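Local structure of variant surface glycoprotein MITat 1.13 (Trypanosoma brucei, 6Z8H) at residues K38-L41 and L42-D46; I177-E180 and H181-N184. The protein probably forms the dense surface coat of the parasite, one of many antigenically distinct variants through which the trypanosome evades the host immune response. One frame throughout, in Å; residues are numbered along the deposited sequence.

In the fold
Both contacts are local, and they come in series along the chain. Contact 1 lies near the start of the long helix 34-75, which packs on helix 78-129. Contact 2 is a turn in the loop between strands 152-155 and 194-202 of the five-stranded antiparallel sheet. Their centres are 12 Å apart, and they touch. Arg-44 NE makes a salt bridge of 2.8 Å to Glu-182 OE2, and Ile-177 packs on the aliphatic parts of Arg-40 and Arg-44. Ile-177 and Glu-182 thereby hold the turn to helix 34-75. Contact 1 also meets sugars of glycans attached to the protein, so this part of the helical body joins loop, helix and sugar.

Contact 1 of 2, residues K38-L41 and L42-D46; sequences KSRL and LKRLD. With MAN (alpha-D-mannopyranose), chain C; NAG (2-acetamido-2-deoxy-beta-D-glucopyranose), chain F.
Leu-42 N donates to Lys-38 O at 3.0 Å, and three more i to i+4 bonds follow. Lys-43 N reaches Ser-39 O, Arg-44 N reaches Arg-40 O at 2.8 Å, and Leu-45 N reaches Leu-41 O. Each of these carbonyls is thus satisfied within the helix.

The charged ends of Lys-38, Arg-40 and Arg-44 are bonded beyond the helix. Lys-38 is fully extended, with CG anti to the backbone N (chi1 178°). It runs alongside Leu-42, and its CG lies 4.0 Å from Leu-42 CD1. This places NZ at the sugar, where it donates to the acetamide O7 of NAG at 3.0 Å. Asn-124 OD1 accepts a second bond from NZ. Ser-39 CB packs against the mannose, 3.3 Å from MAN O3. Ser-39 OG is flanked by the CE of Lys-43 at 3.4 Å. The tail of Lys-43 lies beside the serine without a bond between them.

Arg-40 and Arg-44 leave the helix toward the loops. Arg-40 NE forms a salt bridge with Glu-172, while its NH1 meets Glu-185 and the carbonyl of Ala-29. Arg-44 bends at chi3 (65°), and its NE is paired with Glu-182 in a salt bridge. Its NH1 passes 4.1 Å from Leu-41 CD1 and is hydrogen-bonded to His-265 ND1.

Leu-41 and Leu-45 both touch Ile-116 of helix 78-129. The chemistry is therefore divided: leucines seal the helix pair, and buried arginines are matched by loop carboxylates. Lys-38 NZ is shared between the NAG acetamide and Asn-124, so a sugar and a side-chain amide both accept from one buried ammonium.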
ATOM      1  N   LYS A  38      -5.688   5.193 -16.601  1.00 30.78           N
ATOM      2  CA  LYS A  38      -5.821   4.838 -15.197  1.00 30.52           C
ATOM      3  C   LYS A  38      -6.063   3.352 -15.066  1.00 31.13           C
ATOM      4  O   LYS A  38      -5.437   2.696 -14.228  1.00 31.43           O
ATOM      5  CB  LYS A  38      -6.974   5.620 -14.564  1.00 30.39           C
ATOM      6  CG  LYS A  38      -7.241   5.277 -13.098  1.00 29.77           C
ATOM      7  CD  LYS A  38      -8.424   6.083 -12.527  1.00 29.32           C
ATOM      8  CE  LYS A  38      -8.772   5.544 -11.142  1.00 29.56           C
ATOM      9  NZ  LYS A  38      -9.942   6.203 -10.580  1.00 29.69           N
ATOM     10  N   SER A  39      -6.969   2.795 -15.871  1.00 31.48           N
ATOM     11  CA  SER A  39      -7.255   1.366 -15.819  1.00 32.84           C
ATOM     12  C   SER A  39      -6.010   0.548 -16.118  1.00 33.07           C
ATOM     13  O   SER A  39      -5.706  -0.420 -15.404  1.00 33.29           O
ATOM     14  CB  SER A  39      -8.373   1.006 -16.793  1.00 34.36           C
ATOM     15  OG  SER A  39      -8.555  -0.397 -16.803  1.00 36.44           O
ATOM     16  N   ARG A  40      -5.236   0.943 -17.125  1.00 32.85           N
ATOM     17  CA  ARG A  40      -4.083   0.136 -17.499  1.00 32.30           C
ATOM     18  C   ARG A  40      -3.025   0.198 -16.411  1.00 32.04           C
ATOM     19  O   ARG A  40      -2.406  -0.819 -16.074  1.00 33.27           O
ATOM     20  CB  ARG A  40      -3.505   0.589 -18.844  1.00 34.61           C
ATOM     21  CG  ARG A  40      -2.465  -0.407 -19.349  1.00 34.74           C
ATOM     22  CD  ARG A  40      -1.651   0.093 -20.544  1.00 35.53           C
ATOM     23  NE  ARG A  40      -2.469   0.485 -21.686  1.00 36.60           N
ATOM     24  CZ  ARG A  40      -1.995   0.715 -22.904  1.00 37.27           C
ATOM     25  NH1 ARG A  40      -0.702   0.616 -23.155  1.00 38.01           N
ATOM     26  NH2 ARG A  40      -2.821   1.101 -23.860  1.00 36.60           N
ATOM     27  N   LEU A  41      -2.806   1.374 -15.837  1.00 31.79           N
ATOM     28  CA  LEU A  41      -1.769   1.520 -14.820  1.00 32.09           C
ATOM     29  C   LEU A  41      -2.116   0.735 -13.554  1.00 31.99           C
ATOM     30  O   LEU A  41      -1.238   0.094 -12.935  1.00 32.56           O
ATOM     31  CB  LEU A  41      -1.570   2.998 -14.499  1.00 31.59           C
ATOM     32  CG  LEU A  41      -0.325   3.377 -13.692  1.00 33.81           C
ATOM     33  CD1 LEU A  41       0.943   2.821 -14.363  1.00 33.92           C
ATOM     34  CD2 LEU A  41      -0.223   4.885 -13.458  1.00 34.99           C
ATOM     35  N   LEU A  42      -3.397   0.728 -13.174  1.00 31.83           N
ATOM     36  CA  LEU A  42      -3.824  -0.063 -12.028  1.00 30.48           C
ATOM     37  C   LEU A  42      -3.787  -1.553 -12.345  1.00 29.90           C
ATOM     38  O   LEU A  42      -3.491  -2.364 -11.460  1.00 30.09           O
ATOM     39  CB  LEU A  42      -5.229   0.344 -11.605  1.00 30.03           C
ATOM     40  CG  LEU A  42      -5.358   1.700 -10.948  1.00 29.87           C
ATOM     41  CD1 LEU A  42      -6.830   2.059 -10.753  1.00 30.41           C
ATOM     42  CD2 LEU A  42      -4.666   1.730  -9.596  1.00 30.22           C
ATOM     43  N   LYS A  43      -4.049  -1.944 -13.596  1.00 30.00           N
ATOM     44  CA  LYS A  43      -3.903  -3.348 -13.981  1.00 30.29           C
ATOM     45  C   LYS A  43      -2.445  -3.787 -13.942  1.00 30.83           C
ATOM     46  O   LYS A  43      -2.142  -4.918 -13.539  1.00 31.93           O
ATOM     47  CB  LYS A  43      -4.483  -3.563 -15.384  1.00 33.98           C
ATOM     48  CG  LYS A  43      -5.975  -3.871 -15.385  1.00 36.86           C
ATOM     49  CD  LYS A  43      -6.542  -4.049 -16.789  1.00 39.68           C
ATOM     50  CE  LYS A  43      -8.024  -3.709 -16.790  1.00 42.53           C
ATOM     51  NZ  LYS A  43      -8.796  -4.352 -17.903  1.00 43.96           N
ATOM     52  N   ARG A  44      -1.526  -2.922 -14.364  1.00 30.83           N
ATOM     53  CA  ARG A  44      -0.108  -3.235 -14.259  1.00 31.22           C
ATOM     54  C   ARG A  44       0.330  -3.323 -12.801  1.00 31.32           C
ATOM     55  O   ARG A  44       1.103  -4.221 -12.420  1.00 34.00           O
ATOM     56  CB  ARG A  44       0.708  -2.189 -14.992  1.00 31.58           C
ATOM     57  CG  ARG A  44       0.502  -2.173 -16.499  1.00 30.90           C
ATOM     58  CD  ARG A  44       1.334  -1.076 -17.102  1.00 32.34           C
ATOM     59  NE  ARG A  44       2.763  -1.322 -16.932  1.00 32.89           N
ATOM     60  CZ  ARG A  44       3.687  -0.363 -16.924  1.00 31.59           C
ATOM     61  NH1 ARG A  44       3.334   0.916 -17.064  1.00 33.03           N
ATOM     62  NH2 ARG A  44       4.967  -0.658 -16.791  1.00 32.99           N
ATOM     63  N   LEU A  45      -0.153  -2.416 -11.962  1.00 30.84           N
ATOM     64  CA  LEU A  45       0.146  -2.509 -10.539  1.00 31.04           C
ATOM     65  C   LEU A  45      -0.325  -3.840  -9.973  1.00 31.05           C
ATOM     66  O   LEU A  45       0.380  -4.477  -9.167  1.00 31.89           O
ATOM     67  CB  LEU A  45      -0.552  -1.384  -9.793  1.00 29.59           C
ATOM     68  CG  LEU A  45      -0.339  -1.377  -8.271  1.00 29.62           C
ATOM     69  CD1 LEU A  45       1.148  -1.266  -7.941  1.00 30.82           C
ATOM     70  CD2 LEU A  45      -1.109  -0.269  -7.620  1.00 30.41           C
ATOM     71  N   ASP A  46      -1.538  -4.250 -10.331  1.00 32.15           N
ATOM     72  CA  ASP A  46      -2.110  -5.492  -9.834  1.00 34.49           C
ATOM     73  C   ASP A  46      -1.247  -6.705 -10.173  1.00 33.42           C
ATOM     74  O   ASP A  46      -1.219  -7.675  -9.393  1.00 34.73           O
ATOM     75  CB  ASP A  46      -3.524  -5.689 -10.381  1.00 37.81           C
ATOM     76  CG  ASP A  46      -4.272  -6.803  -9.660  1.00 43.58           C
ATOM     77  OD1 ASP A  46      -4.696  -6.590  -8.502  1.00 45.18           O
ATOM     78  OD2 ASP A  46      -4.398  -7.916 -10.230  1.00 47.05           O
TER
HETATM   79  C1  MAN C   2     -14.047   1.118 -15.425  1.00 37.44           C
HETATM   80  C2  MAN C   2     -12.758   1.858 -15.024  1.00 37.40           C
HETATM   81  C3  MAN C   2     -12.089   2.502 -16.187  1.00 36.37           C
HETATM   82  C4  MAN C   2     -11.934   1.540 -17.383  1.00 38.29           C
HETATM   83  C5  MAN C   2     -13.298   0.909 -17.725  1.00 39.64           C
HETATM   84  C6  MAN C   2     -13.146  -0.156 -18.801  1.00 43.30           C
HETATM   85  O2  MAN C   2     -11.778   0.934 -14.561  1.00 39.54           O
HETATM   86  O3  MAN C   2     -10.833   3.043 -15.847  1.00 36.24           O
HETATM   87  O4  MAN C   2     -11.477   2.266 -18.541  1.00 39.06           O
HETATM   88  O5  MAN C   2     -13.838   0.282 -16.554  1.00 37.38           O
HETATM   89  O6  MAN C   2     -12.007   0.218 -19.617  1.00 45.85           O
HETATM   90  C1  NAG F 502     -15.040   6.412 -10.582  1.00 30.17           C
HETATM   91  C2  NAG F 502     -14.753   5.988 -12.025  1.00 28.21           C
HETATM   92  C3  NAG F 502     -16.056   5.580 -12.665  1.00 29.33           C
HETATM   93  C4  NAG F 502     -16.670   4.485 -11.831  1.00 31.05           C
HETATM   94  C5  NAG F 502     -16.825   4.986 -10.383  1.00 31.60           C
HETATM   95  C6  NAG F 502     -17.444   4.015  -9.419  1.00 33.02           C
HETATM   96  C7  NAG F 502     -12.785   7.018 -13.013  1.00 28.26           C
HETATM   97  C8  NAG F 502     -12.219   8.200 -13.701  1.00 29.72           C
HETATM   98  N2  NAG F 502     -14.035   6.993 -12.760  1.00 27.21           N
HETATM   99  O3  NAG F 502     -15.739   5.163 -13.985  1.00 29.75           O
HETATM  100  O4  NAG F 502     -17.989   4.108 -12.188  1.00 31.21           O
HETATM  101  O5  NAG F 502     -15.621   5.362  -9.903  1.00 30.81           O
HETATM  102  O6  NAG F 502     -16.710   2.803  -9.406  1.00 35.33           O
HETATM  103  O7  NAG F 502     -12.090   6.152 -12.665  1.00 30.31           O

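Contact 2 of 2, residues I177-E180 and H181-N184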
ATOM      1  N   ILE A 177      -1.758  -7.402 -20.771  1.00 47.11           N
ATOM      2  CA  ILE A 177      -1.052  -6.949 -19.582  1.00 46.02           C
ATOM      3  C   ILE A 177      -0.503  -8.179 -18.870  1.00 44.73           C
ATOM      4  O   ILE A 177      -1.264  -9.093 -18.515  1.00 47.27           O
ATOM      5  CB  ILE A 177      -1.981  -6.146 -18.662  1.00 45.80           C
ATOM      6  CG1 ILE A 177      -2.495  -4.892 -19.371  1.00 45.99           C
ATOM      7  CG2 ILE A 177      -1.251  -5.767 -17.381  1.00 45.01           C
ATOM      8  CD1 ILE A 177      -1.390  -3.940 -19.802  1.00 45.69           C
ATOM      9  N   GLY A 178       0.810  -8.199 -18.654  1.00 41.50           N
ATOM     10  CA  GLY A 178       1.447  -9.315 -17.974  1.00 39.05           C
ATOM     11  C   GLY A 178       2.906  -9.021 -17.713  1.00 38.50           C
ATOM     12  O   GLY A 178       3.525  -8.197 -18.395  1.00 40.12           O
ATOM     13  N   LEU A 179       3.473  -9.756 -16.743  1.00 39.43           N
ATOM     14  CA  LEU A 179       4.853  -9.475 -16.360  1.00 40.66           C
ATOM     15  C   LEU A 179       5.803  -9.695 -17.527  1.00 43.82           C
ATOM     16  O   LEU A 179       6.826  -9.006 -17.636  1.00 43.71           O
ATOM     17  CB  LEU A 179       5.263 -10.333 -15.165  1.00 39.34           C
ATOM     18  CG  LEU A 179       4.754  -9.893 -13.793  1.00 39.82           C
ATOM     19  CD1 LEU A 179       5.199 -10.904 -12.757  1.00 39.87           C
ATOM     20  CD2 LEU A 179       5.253  -8.530 -13.406  1.00 40.19           C
ATOM     21  N   GLU A 180       5.473 -10.631 -18.424  1.00 46.61           N
ATOM     22  CA  GLU A 180       6.310 -10.866 -19.591  1.00 48.61           C
ATOM     23  C   GLU A 180       6.283  -9.690 -20.563  1.00 48.72           C
ATOM     24  O   GLU A 180       7.214  -9.543 -21.360  1.00 50.51           O
ATOM     25  CB  GLU A 180       5.877 -12.154 -20.311  1.00 50.05           C
ATOM     26  CG  GLU A 180       4.415 -12.176 -20.765  1.00 51.89           C
ATOM     27  CD  GLU A 180       3.440 -12.608 -19.670  1.00 54.07           C
ATOM     28  OE1 GLU A 180       3.677 -12.280 -18.486  1.00 53.51           O
ATOM     29  OE2 GLU A 180       2.435 -13.280 -20.007  1.00 55.44           O
ATOM     30  N   HIS A 181       5.251  -8.848 -20.520  1.00 46.92           N
ATOM     31  CA  HIS A 181       5.156  -7.717 -21.429  1.00 47.49           C
ATOM     32  C   HIS A 181       5.696  -6.429 -20.827  1.00 43.97           C
ATOM     33  O   HIS A 181       5.748  -5.410 -21.519  1.00 43.95           O
ATOM     34  CB  HIS A 181       3.698  -7.507 -21.855  1.00 50.65           C
ATOM     35  CG  HIS A 181       3.067  -8.723 -22.465  1.00 54.24           C
ATOM     36  ND1 HIS A 181       3.524  -9.297 -23.633  1.00 55.31           N
ATOM     37  CD2 HIS A 181       2.014  -9.475 -22.066  1.00 55.87           C
ATOM     38  CE1 HIS A 181       2.777 -10.347 -23.929  1.00 56.07           C
ATOM     39  NE2 HIS A 181       1.856 -10.479 -22.992  1.00 56.42           N
ATOM     40  N   GLU A 182       6.105  -6.445 -19.560  1.00 40.40           N
ATOM     41  CA  GLU A 182       6.409  -5.199 -18.869  1.00 39.61           C
ATOM     42  C   GLU A 182       7.706  -4.561 -19.353  1.00 39.86           C
ATOM     43  O   GLU A 182       7.843  -3.335 -19.299  1.00 40.89           O
ATOM     44  CB  GLU A 182       6.511  -5.460 -17.360  1.00 37.65           C
ATOM     45  CG  GLU A 182       5.168  -5.625 -16.645  1.00 38.20           C
ATOM     46  CD  GLU A 182       4.448  -4.302 -16.491  1.00 38.64           C
ATOM     47  OE1 GLU A 182       4.859  -3.488 -15.638  1.00 37.98           O
ATOM     48  OE2 GLU A 182       3.510  -4.039 -17.285  1.00 38.65           O
ATOM     49  N   GLU A 183       8.659  -5.354 -19.852  1.00 42.32           N
ATOM     50  CA  GLU A 183       9.931  -4.760 -20.256  1.00 45.46           C
ATOM     51  C   GLU A 183       9.763  -3.792 -21.422  1.00 44.99           C
ATOM     52  O   GLU A 183      10.592  -2.891 -21.595  1.00 46.32           O
ATOM     53  CB  GLU A 183      10.964  -5.831 -20.618  1.00 49.29           C
ATOM     54  CG  GLU A 183      11.929  -6.159 -19.478  1.00 54.81           C
ATOM     55  CD  GLU A 183      12.382  -4.923 -18.699  1.00 59.61           C
ATOM     56  OE1 GLU A 183      13.104  -4.081 -19.279  1.00 62.61           O
ATOM     57  OE2 GLU A 183      11.959  -4.772 -17.527  1.00 59.93           O
ATOM     58  N   ASN A 184       8.723  -3.960 -22.241  1.00 44.17           N
ATOM     59  CA  ASN A 184       8.509  -3.097 -23.398  1.00 44.85           C
ATOM     60  C   ASN A 184       7.231  -2.268 -23.308  1.00 44.35           C
ATOM     61  O   ASN A 184       6.840  -1.635 -24.296  1.00 45.21           O
ATOM     62  CB  ASN A 184       8.532  -3.913 -24.692  1.00 46.59           C
ATOM     63  CG  ASN A 184       9.941  -4.131 -25.209  1.00 51.78           C
ATOM     64  OD1 ASN A 184      10.834  -3.319 -24.958  1.00 53.89           O
ATOM     65  ND2 ASN A 184      10.146  -5.221 -25.930  1.00 53.58           N
TER
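This is a tight local turn, in which Gly-178 and Leu-179 bond to His-181 and Glu-182. It sits in the long loop between strands 152-155 and 194-202, beside helix 34-75.

His-181 N donates to Gly-178 O at 2.8 Å. Glu-182 N donates to Leu-179 O at a longer 3.3 Å, and it lies well above the carbonyl plane. Both bonds span three residues, so the backbone is wound tightly here.

The side chains of Glu-180 and His-181 lie side by side, pointing the same way. Glu-180 has CG between its backbone N and carbonyl carbon (chi1 58°), which folds the chain back beside His-181. Its CG makes a CH-pi contact over the middle of the imidazole, 3.8 Å from the centroid of the His-181 ring. The approach is close to perpendicular, 10° off the ring normal. The carboxylate is turned 28° from the ring plane. Glu-180 OE2 stays 4.1 Å from His-181 NE2, too far for contact, although the negative charge could favour a protonated ring. Gly-178 N lies at the ring's edge, in its plane, 3.8 Å from His-181 CD2.

Glu-182 heads another way. Its CG rests 3.5 Å from Gly-178 O. The chain then bends at chi2, and OE1 is hydrogen-bonded to Tyr-48 OH. Leu-179 also touches Tyr-48, and Ile-177 touches Leu-47. One side of the turn is thus held on the helix.

The successive i to i+3 bonds are characteristic of two overlapping type I beta-turns: 178-181, with Leu-179 and Glu-180 at its middle, and 179-182, with Glu-180 and His-181. Here they settle a loop of the VSG N-terminal domain against helix 34-75.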